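PDB 6H6X: 3-polyprenyl-4-hydroxybenzoate decarboxylase and related decarboxylases from Pelotomaculum thermopropionicum, which is a prenylated-FMN-dependent decarboxylase of the UbiD family, HmfF, which acts on furan carboxylates and can run in reverse to make 2,5-furandicarboxylic acid from 2-furoic acid. Local coordinates for residues B[92-97]-B[222-226]; B[101-107]-B[277-282]; B[391-397]-B[412-418]. The protein carries 8 engineered substitutions. One frame throughout, in Å; residues are numbered along the deposited sequence.

Contact 1 of 3, residues B[92-97]-B[222-226]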
loop_
_atom_site.group_PDB
_atom_site.type_symbol
_atom_site.label_atom_id
_atom_site.label_comp_id
_atom_site.label_asym_id
_atom_site.label_seq_id
_atom_site.Cartn_x
_atom_site.Cartn_y
_atom_site.Cartn_z
ATOM N N CYS B 92 7.613 -2.322 -41.035
ATOM C CA CYS B 92 8.872 -2.959 -40.668
ATOM C C CYS B 92 9.706 -3.100 -41.924
ATOM O O CYS B 92 9.174 -3.125 -43.043
ATOM C CB CYS B 92 8.604 -4.347 -40.064
ATOM S SG CYS B 92 7.715 -4.262 -38.493
ATOM N N ARG B 93 11.010 -3.214 -41.718
ATOM C CA ARG B 93 11.952 -3.410 -42.784
ATOM C C ARG B 93 12.414 -4.875 -42.813
ATOM O O ARG B 93 12.980 -5.363 -41.831
ATOM C CB ARG B 93 13.129 -2.501 -42.480
ATOM C CG ARG B 93 14.184 -2.400 -43.586
ATOM C CD ARG B 93 15.524 -1.836 -43.068
ATOM N NE ARG B 93 16.035 -0.739 -43.879
ATOM C CZ ARG B 93 15.543 0.508 -43.878
ATOM N NH1 ARG B 93 14.504 0.856 -43.109
ATOM N NH2 ARG B 93 16.096 1.433 -44.667
ATOM N N LEU B 94 12.187 -5.584 -43.920
ATOM C CA LEU B 94 12.858 -6.839 -44.208
ATOM C C LEU B 94 14.339 -6.636 -44.485
ATOM O O LEU B 94 14.732 -5.693 -45.082
ATOM C CB LEU B 94 12.198 -7.585 -45.338
ATOM C CG LEU B 94 12.625 -9.078 -45.411
ATOM C CD1 LEU B 94 12.042 -9.844 -44.242
ATOM C CD2 LEU B 94 12.296 -9.760 -46.737
ATOM N N VAL B 95 15.162 -7.542 -43.980
ATOM C CA VAL B 95 16.599 -7.394 -43.921
ATOM C C VAL B 95 17.163 -8.739 -44.356
ATOM O O VAL B 95 16.453 -9.737 -44.375
ATOM C CB VAL B 95 16.943 -6.932 -42.493
ATOM C CG1 VAL B 95 17.841 -7.875 -41.699
ATOM C CG2 VAL B 95 17.311 -5.477 -42.440
ATOM N N SER B 96 18.417 -8.750 -44.797
ATOM C CA SER B 96 19.027 -9.975 -45.287
ATOM C C SER B 96 19.278 -10.942 -44.114
ATOM O O SER B 96 19.627 -10.476 -43.039
ATOM C CB SER B 96 20.372 -9.657 -45.979
ATOM O OG SER B 96 21.199 -10.802 -46.054
ATOM N N PRO B 97 19.136 -12.273 -44.341
ATOM C CA PRO B 97 19.570 -13.247 -43.329
ATOM C C PRO B 97 21.049 -13.280 -43.034
ATOM O O PRO B 97 21.418 -13.732 -41.950
ATOM C CB PRO B 97 19.166 -14.612 -43.900
ATOM C CG PRO B 97 18.738 -14.356 -45.285
ATOM C CD PRO B 97 18.373 -12.918 -45.420
ATOM N N LEU B 222 11.530 -1.618 -37.026
ATOM C CA LEU B 222 11.945 -2.913 -36.551
ATOM C C LEU B 222 12.412 -3.726 -37.748
ATOM O O LEU B 222 11.746 -3.768 -38.785
ATOM C CB LEU B 222 10.757 -3.570 -35.852
ATOM C CG LEU B 222 10.947 -4.916 -35.235
ATOM C CD1 LEU B 222 11.948 -4.841 -34.079
ATOM C CD2 LEU B 222 9.556 -5.401 -34.787
ATOM N N GLU B 223 13.573 -4.354 -37.606
ATOM C CA GLU B 223 14.174 -5.127 -38.688
ATOM C C GLU B 223 13.776 -6.589 -38.541
ATOM O O GLU B 223 13.895 -7.140 -37.455
ATOM C CB GLU B 223 15.692 -4.909 -38.713
ATOM C CG GLU B 223 16.017 -3.448 -39.049
ATOM C CD GLU B 223 17.495 -3.088 -39.161
ATOM O OE1 GLU B 223 18.381 -3.971 -39.015
ATOM O OE2 GLU B 223 17.778 -1.879 -39.397
ATOM N N LEU B 224 13.223 -7.164 -39.627
ATOM C CA LEU B 224 12.727 -8.486 -39.677
ATOM C C LEU B 224 13.519 -9.296 -40.658
ATOM O O LEU B 224 14.152 -8.753 -41.563
ATOM C CB LEU B 224 11.284 -8.521 -40.089
ATOM C CG LEU B 224 10.331 -7.753 -39.218
ATOM C CD1 LEU B 224 8.896 -7.951 -39.762
ATOM C CD2 LEU B 224 10.429 -8.179 -37.767
ATOM N N VAL B 225 13.456 -10.609 -40.473
ATOM C CA VAL B 225 14.069 -11.568 -41.361
ATOM C C VAL B 225 13.117 -12.752 -41.563
ATOM O O VAL B 225 12.263 -13.021 -40.708
ATOM C CB VAL B 225 15.458 -11.966 -40.813
ATOM C CG1 VAL B 225 15.325 -12.609 -39.426
ATOM C CG2 VAL B 225 16.135 -12.929 -41.772
ATOM N N LYS B 226 13.227 -13.434 -42.697
ATOM C CA LYS B 226 12.384 -14.594 -42.993
ATOM C C LYS B 226 12.864 -15.779 -42.201
ATOM O O LYS B 226 14.069 -15.938 -42.008
ATOM C CB LYS B 226 12.470 -15.017 -44.467
ATOM C CG LYS B 226 11.927 -14.060 -45.488
ATOM C CD LYS B 226 10.447 -13.742 -45.360
ATOM C CE LYS B 226 9.587 -14.866 -45.813
ATOM N NZ LYS B 226 8.182 -14.338 -45.927
#
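In a three-stranded mixed sheet, the outermost strand 93-94 runs parallel to strand 223-226, joined by backbone bonds from R93 to V95. R93 N donates to L222 O at 3.1 Å, and L224 N returns the bond to R93 O at 2.9 Å, close to straight at 171°. The next, V95 N to L224 O, is weak because it is bent to 127°. Both chain neighbours of R93 pack on L224. From one end, C92 sets its CB 3.6 Å from L224 CD1. L94 curls back from the other: with CG anti to the backbone N (chi1 -164°), its CD1 comes down 3.6 Å from L224 O and continues over the backbone of V225. R93 and E223 share the other face, but their charged ends stay apart; E223 instead runs its extended chain past V95, whose CG2 is 3.9 Å from E223 OE1. P97 closes the far end against V225 CG2. Beneath C92 and L224 lies helix 210-217, which carries the metal ligand E210, while strand 233-235 flanks 223-226 on its other side. This is a parallel edge pairing, in which alternate residues bond to both neighbours of their partner, as R93 does to L222 and L224.

Contact 2 of 3, residues B[101-107]-B[277-282]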
loop_
_atom_site.group_PDB
_atom_site.type_symbol
_atom_site.label_atom_id
_atom_site.label_comp_id
_atom_site.label_asym_id
_atom_site.label_seq_id
_atom_site.Cartn_x
_atom_site.Cartn_y
_atom_site.Cartn_z
ATOM N N PRO B 101 21.632 -11.193 -36.513
ATOM C CA PRO B 101 22.166 -11.969 -35.385
ATOM C C PRO B 101 21.409 -13.273 -35.053
ATOM O O PRO B 101 22.041 -14.285 -34.709
ATOM C CB PRO B 101 22.148 -10.987 -34.255
ATOM C CG PRO B 101 22.206 -9.628 -34.914
ATOM C CD PRO B 101 21.467 -9.764 -36.203
ATOM N N VAL B 102 20.094 -13.292 -35.222
ATOM C CA VAL B 102 19.322 -14.479 -34.873
ATOM C C VAL B 102 19.548 -15.690 -35.800
ATOM O O VAL B 102 19.039 -16.807 -35.520
ATOM C CB VAL B 102 17.808 -14.134 -34.748
ATOM C CG1 VAL B 102 17.146 -14.058 -36.116
ATOM C CG2 VAL B 102 17.060 -15.155 -33.875
ATOM N N LYS B 103 20.260 -15.465 -36.920
ATOM C CA LYS B 103 20.602 -16.523 -37.878
ATOM C C LYS B 103 21.997 -17.151 -37.691
ATOM O O LYS B 103 22.328 -18.083 -38.403
ATOM C CB LYS B 103 20.484 -15.993 -39.310
ATOM C CG LYS B 103 19.073 -15.582 -39.708
ATOM C CD LYS B 103 18.096 -16.752 -39.752
ATOM C CE LYS B 103 16.875 -16.349 -40.566
ATOM N NZ LYS B 103 15.841 -17.411 -40.671
ATOM N N GLU B 104 22.784 -16.645 -36.737
ATOM C CA GLU B 104 24.120 -17.136 -36.465
ATOM C C GLU B 104 24.194 -18.671 -36.292
ATOM O O GLU B 104 25.043 -19.308 -36.911
ATOM C CB GLU B 104 24.699 -16.396 -35.248
ATOM C CG GLU B 104 25.089 -14.957 -35.592
ATOM C CD GLU B 104 25.341 -14.040 -34.402
ATOM O OE1 GLU B 104 25.327 -14.462 -33.223
ATOM O OE2 GLU B 104 25.552 -12.843 -34.658
ATOM N N CYS B 105 23.301 -19.252 -35.486
ATOM C CA CYS B 105 23.167 -20.708 -35.337
ATOM C C CYS B 105 21.763 -21.149 -35.749
ATOM O O CYS B 105 20.787 -20.522 -35.375
ATOM C CB CYS B 105 23.430 -21.126 -33.885
ATOM S SG CYS B 105 24.902 -20.389 -33.137
ATOM N N ILE B 106 21.665 -22.238 -36.501
ATOM C CA ILE B 106 20.410 -22.713 -37.072
ATOM C C ILE B 106 20.392 -24.225 -36.870
ATOM O O ILE B 106 21.370 -24.899 -37.200
ATOM C CB ILE B 106 20.328 -22.374 -38.583
ATOM C CG1 ILE B 106 20.365 -20.846 -38.788
ATOM C CG2 ILE B 106 19.114 -23.009 -39.234
ATOM C CD1 ILE B 106 20.451 -20.393 -40.248
ATOM N N ILE B 107 19.302 -24.750 -36.319
ATOM C CA ILE B 107 19.170 -26.164 -36.017
ATOM C C ILE B 107 17.878 -26.619 -36.643
ATOM O O ILE B 107 16.804 -26.048 -36.373
ATOM C CB ILE B 107 19.182 -26.433 -34.483
ATOM C CG1 ILE B 107 20.486 -25.921 -33.847
ATOM C CG2 ILE B 107 19.067 -27.925 -34.159
ATOM C CD1 ILE B 107 20.416 -24.505 -33.332
ATOM N N ALA B 277 12.211 -25.977 -36.389
ATOM C CA ALA B 277 13.538 -25.407 -36.349
ATOM C C ALA B 277 13.705 -24.432 -35.199
ATOM O O ALA B 277 12.738 -23.886 -34.703
ATOM C CB ALA B 277 13.842 -24.678 -37.665
ATOM N N VAL B 278 14.956 -24.180 -34.842
ATOM C CA VAL B 278 15.336 -23.265 -33.832
ATOM C C VAL B 278 16.515 -22.516 -34.370
ATOM O O VAL B 278 17.423 -23.137 -34.817
ATOM C CB VAL B 278 15.818 -23.984 -32.541
ATOM C CG1 VAL B 278 16.417 -22.986 -31.553
ATOM C CG2 VAL B 278 14.681 -24.757 -31.891
ATOM N N THR B 279 16.528 -21.181 -34.284
ATOM C CA THR B 279 17.717 -20.390 -34.624
ATOM C C THR B 279 17.999 -19.453 -33.499
ATOM O O THR B 279 17.091 -19.007 -32.783
ATOM C CB THR B 279 17.575 -19.579 -35.971
ATOM O OG1 THR B 279 16.764 -18.411 -35.791
ATOM C CG2 THR B 279 16.920 -20.419 -37.065
ATOM N N HIS B 280 19.261 -19.123 -33.325
ATOM C CA HIS B 280 19.631 -18.257 -32.252
ATOM C C HIS B 280 20.903 -17.545 -32.506
ATOM O O HIS B 280 21.687 -17.948 -33.351
ATOM C CB HIS B 280 19.654 -19.003 -30.891
ATOM C CG HIS B 280 20.633 -20.120 -30.789
ATOM N ND1 HIS B 280 21.961 -19.926 -30.460
ATOM C CD2 HIS B 280 20.468 -21.456 -30.930
ATOM C CE1 HIS B 280 22.574 -21.104 -30.428
ATOM N NE2 HIS B 280 21.690 -22.047 -30.729
ATOM N N ARG B 281 21.092 -16.448 -31.786
ATOM C CA ARG B 281 22.391 -15.859 -31.662
ATOM C C ARG B 281 23.412 -16.845 -31.071
ATOM O O ARG B 281 23.097 -17.769 -30.243
ATOM C CB ARG B 281 22.373 -14.674 -30.721
ATOM C CG ARG B 281 21.728 -13.437 -31.261
ATOM C CD ARG B 281 21.812 -12.372 -30.232
ATOM N NE ARG B 281 21.111 -11.188 -30.637
ATOM C CZ ARG B 281 21.661 -9.985 -30.881
ATOM N NH1 ARG B 281 22.961 -9.756 -30.779
ATOM N NH2 ARG B 281 20.873 -8.969 -31.253
ATOM N N ARG B 282 24.648 -16.593 -31.477
ATOM C CA ARG B 282 25.798 -17.192 -30.856
ATOM C C ARG B 282 25.759 -16.742 -29.406
ATOM O O ARG B 282 25.716 -15.525 -29.119
ATOM C CB ARG B 282 27.089 -16.692 -31.538
ATOM C CG ARG B 282 28.404 -17.306 -31.039
ATOM C CD ARG B 282 29.560 -17.054 -32.010
ATOM N NE ARG B 282 29.288 -17.644 -33.335
ATOM C CZ ARG B 282 28.904 -16.987 -34.444
ATOM N NH1 ARG B 282 28.738 -15.646 -34.473
ATOM N NH2 ARG B 282 28.676 -17.694 -35.553
#
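C105 lays its CB over one face of the H280 imidazole, a CH-pi contact 3.8 Å from the ring centroid, while its SG approaches obliquely. I107 CD1 reaches the same ring near NE2, 3.8 Å away and oblique. H280 starts with CG between its backbone N and carbonyl carbon (chi1 62°), turning the ring back toward strand 105-107. Beyond the strand end, P101 CB sits centrally over the R281 guanidinium, 3.6 Å from R281 CZ; that guanidinium is held by G237 O through NH2. E104 uses its carboxylate mainly on backbone: OE1 accepts R282 N at 2.8 Å on its anti lone pair. The R282 guanidinium adds only a long charge contact, with no N-H aimed at the oxygen. On the opposite face T279 packs its CG2 beside I106 CG1, and T279 OG1 donates to V102 O at 2.8 Å from above the carbonyl plane, tying the 3-10 turn 101-103 to the strand. Reciprocal backbone bonds pair C105 with H280 and I107 with V278. Strand 240-246 backs T279, and helix 113-116 lies against V278 and H280. This is an antiparallel edge pairing on the long strand 264-280, in the beta-sheet of the flavin-binding domain of UbiD enzymes.

Contact 3 of 3, residues B[391-397]-B[412-418]. Engineered in segment 391-397: T393 (natural residue Phe), F395 (natural residue Val). With CA (calcium ion), chain J.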
loop_
_atom_site.group_PDB
_atom_site.type_symbol
_atom_site.label_atom_id
_atom_site.label_comp_id
_atom_site.label_asym_id
_atom_site.label_seq_id
_atom_site.Cartn_x
_atom_site.Cartn_y
_atom_site.Cartn_z
ATOM N N ASP B 391 -22.568 7.369 -3.080
ATOM C CA ASP B 391 -21.395 7.348 -3.958
ATOM C C ASP B 391 -20.977 5.979 -4.542
ATOM O O ASP B 391 -19.984 5.909 -5.241
ATOM C CB ASP B 391 -20.215 7.974 -3.180
ATOM C CG ASP B 391 -20.383 9.474 -2.964
ATOM O OD1 ASP B 391 -21.034 10.154 -3.844
ATOM O OD2 ASP B 391 -19.817 10.001 -1.958
ATOM N N VAL B 392 -21.737 4.928 -4.264
ATOM C CA VAL B 392 -21.459 3.564 -4.698
ATOM C C VAL B 392 -22.554 3.067 -5.615
ATOM O O VAL B 392 -23.694 3.070 -5.222
ATOM C CB VAL B 392 -21.338 2.590 -3.537
ATOM C CG1 VAL B 392 -21.191 1.152 -4.012
ATOM C CG2 VAL B 392 -20.161 2.925 -2.653
ATOM N N THR B 393 -22.205 2.590 -6.806
ATOM C CA THR B 393 -23.120 1.857 -7.654
ATOM C C THR B 393 -22.600 0.426 -7.821
ATOM O O THR B 393 -21.400 0.213 -8.019
ATOM C CB THR B 393 -23.190 2.502 -9.048
ATOM O OG1 THR B 393 -21.823 2.703 -9.526
ATOM C CG2 THR B 393 -23.845 3.814 -8.994
ATOM N N ILE B 394 -23.525 -0.538 -7.832
ATOM C CA ILE B 394 -23.254 -1.921 -8.039
ATOM C C ILE B 394 -23.906 -2.424 -9.318
ATOM O O ILE B 394 -25.047 -2.029 -9.613
ATOM C CB ILE B 394 -23.780 -2.660 -6.836
ATOM C CG1 ILE B 394 -22.976 -2.290 -5.609
ATOM C CG2 ILE B 394 -23.773 -4.192 -7.055
ATOM C CD1 ILE B 394 -23.596 -2.730 -4.295
ATOM N N PHE B 395 -23.180 -3.254 -10.101
ATOM C CA PHE B 395 -23.735 -3.981 -11.259
ATOM C C PHE B 395 -23.759 -5.451 -10.903
ATOM O O PHE B 395 -22.719 -6.032 -10.581
ATOM C CB PHE B 395 -23.012 -3.693 -12.576
ATOM C CG PHE B 395 -23.139 -2.228 -13.031
ATOM C CD1 PHE B 395 -22.482 -1.172 -12.341
ATOM C CD2 PHE B 395 -23.949 -1.868 -14.130
ATOM C CE1 PHE B 395 -22.649 0.173 -12.727
ATOM C CE2 PHE B 395 -24.086 -0.517 -14.525
ATOM C CZ PHE B 395 -23.441 0.501 -13.823
ATOM N N LYS B 396 -24.960 -6.022 -10.865
ATOM C CA LYS B 396 -25.184 -7.429 -10.492
ATOM C C LYS B 396 -25.515 -8.220 -11.791
ATOM O O LYS B 396 -26.594 -8.017 -12.333
ATOM C CB LYS B 396 -26.249 -7.528 -9.380
ATOM C CG LYS B 396 -26.995 -8.862 -9.287
ATOM C CD LYS B 396 -27.107 -9.492 -7.887
ATOM C CE LYS B 396 -26.719 -11.030 -7.865
ATOM N NZ LYS B 396 -25.279 -11.608 -7.949
ATOM N N ASP B 397 -24.557 -9.053 -12.248
ATOM C CA ASP B 397 -24.555 -9.942 -13.474
ATOM C C ASP B 397 -23.689 -9.505 -14.674
ATOM O O ASP B 397 -23.902 -9.969 -15.814
ATOM C CB ASP B 397 -25.963 -10.318 -13.970
ATOM C CG ASP B 397 -26.671 -11.185 -13.018
ATOM O OD1 ASP B 397 -25.982 -11.610 -12.047
ATOM O OD2 ASP B 397 -27.879 -11.458 -13.261
ATOM N N SER B 412 -19.326 -11.515 -14.203
ATOM C CA SER B 412 -18.938 -10.779 -12.989
ATOM C C SER B 412 -19.790 -9.569 -12.496
ATOM O O SER B 412 -20.125 -8.684 -13.221
ATOM C CB SER B 412 -17.447 -10.369 -13.111
ATOM O OG SER B 412 -16.947 -9.809 -11.904
ATOM N N ASP B 413 -20.050 -9.533 -11.209
ATOM C CA ASP B 413 -20.534 -8.311 -10.564
ATOM C C ASP B 413 -19.436 -7.218 -10.578
ATOM O O ASP B 413 -18.272 -7.540 -10.627
ATOM C CB ASP B 413 -21.012 -8.579 -9.145
ATOM C CG ASP B 413 -22.185 -9.593 -9.064
ATOM O OD1 ASP B 413 -22.753 -9.953 -10.105
ATOM O OD2 ASP B 413 -22.511 -9.995 -7.927
ATOM N N LYS B 414 -19.846 -5.964 -10.511
ATOM C CA LYS B 414 -18.949 -4.834 -10.613
ATOM C C LYS B 414 -19.412 -3.766 -9.670
ATOM O O LYS B 414 -20.613 -3.705 -9.308
ATOM C CB LYS B 414 -18.987 -4.203 -11.993
ATOM C CG LYS B 414 -18.661 -5.105 -13.163
ATOM C CD LYS B 414 -18.965 -4.353 -14.468
ATOM C CE LYS B 414 -18.928 -5.209 -15.735
ATOM N NZ LYS B 414 -17.961 -6.340 -15.647
ATOM N N MET B 415 -18.496 -2.867 -9.320
ATOM C CA MET B 415 -18.788 -1.794 -8.395
ATOM C C MET B 415 -18.058 -0.521 -8.806
ATOM O O MET B 415 -16.861 -0.561 -9.184
ATOM C CB MET B 415 -18.378 -2.197 -6.997
ATOM C CG MET B 415 -18.709 -1.160 -5.957
ATOM S SD MET B 415 -18.633 -1.742 -4.259
ATOM C CE MET B 415 -17.045 -2.515 -4.324
ATOM N N GLY B 416 -18.730 0.606 -8.700
ATOM C CA GLY B 416 -18.141 1.945 -8.908
ATOM C C GLY B 416 -18.252 2.786 -7.648
ATOM O O GLY B 416 -19.285 2.743 -6.954
ATOM N N ILE B 417 -17.180 3.506 -7.325
ATOM C CA ILE B 417 -17.053 4.351 -6.161
ATOM C C ILE B 417 -16.652 5.803 -6.570
ATOM O O ILE B 417 -15.590 6.048 -7.227
ATOM C CB ILE B 417 -16.015 3.804 -5.169
ATOM C CG1 ILE B 417 -16.433 2.396 -4.655
ATOM C CG2 ILE B 417 -15.877 4.697 -3.985
ATOM C CD1 ILE B 417 -15.407 1.736 -3.727
ATOM N N ASP B 418 -17.458 6.776 -6.148
ATOM C CA ASP B 418 -17.164 8.213 -6.407
ATOM C C ASP B 418 -16.538 8.783 -5.207
ATOM O O ASP B 418 -17.226 9.017 -4.212
ATOM C CB ASP B 418 -18.470 8.992 -6.626
ATOM C CG ASP B 418 -18.221 10.469 -6.969
ATOM O OD1 ASP B 418 -17.092 10.997 -6.826
ATOM O OD2 ASP B 418 -19.199 11.076 -7.370
HETATM CA CA CA J . -17.953 11.619 -3.242
HETATM O O HOH W 1 -21.692 10.323 -6.527
HETATM O O HOH W 2 -19.238 13.324 -4.847
#
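D391 and D418 face each other at one end of an antiparallel strand pair, 392-395 with 414-418, on the edge of the five-stranded mixed sheet of the C-terminal domain. Their carboxylates cross with planes 49° apart, and D391 OD1 stands 4.1 Å from D418 OD2; a water donating to both oxygens probably eases the repulsion. Calcium binds D391 OD2 at 2.8 Å and the backbone carbonyl D418 O. R385 O and T420 O complete the protein ligands, and Q387 N also bonds D391 OD2. V392 and M415 meet at a slant on one face: with its CG anti to the backbone N (chi1 -177°), M415 brings SD to 3.9 Å from V392 CG1. This face looks toward the second subunit: I394 of that subunit packs on V392, and P388 of that subunit on M415. On the other face the engineered T393 lies by G416, and the engineered F395 presents its ring edge to K414 O while meeting the ring of F354 edge-to-face. Paired backbone bonds join T393 with G416 and F395 with K414, and D418 N donates to D391 O beside the calcium. At the far end the K396 and D413 side chains lie alongside each other. K396 NZ donates to the syn lone pair of D413 OD2 at 3.2 Å, and D397 N reaches D413 OD1 at 2.9 Å, 34° out of the carboxylate plane.

Contacts 1 and 2 are neighbours in the flavin-binding region: strands 93-94 and 105-107 follow each other in the chain, yet 93-94 pairs parallel in a small mixed sheet, 105-107 antiparallel in a large antiparallel one. They touch where K103 NZ probably donates to K226 O and V102 packs on V225. Contact 3 is on the opposite side of the chain's centre, its own centre about 48 Å from that of contact 1, and joins strands close in sequence. All three are partly buried edge pairings. Across contact 1 the side chains meet mainly by apolar packing, contact 2 adds histidine and guanidinium faces, and contact 3 alone holds a metal and borders the second subunit.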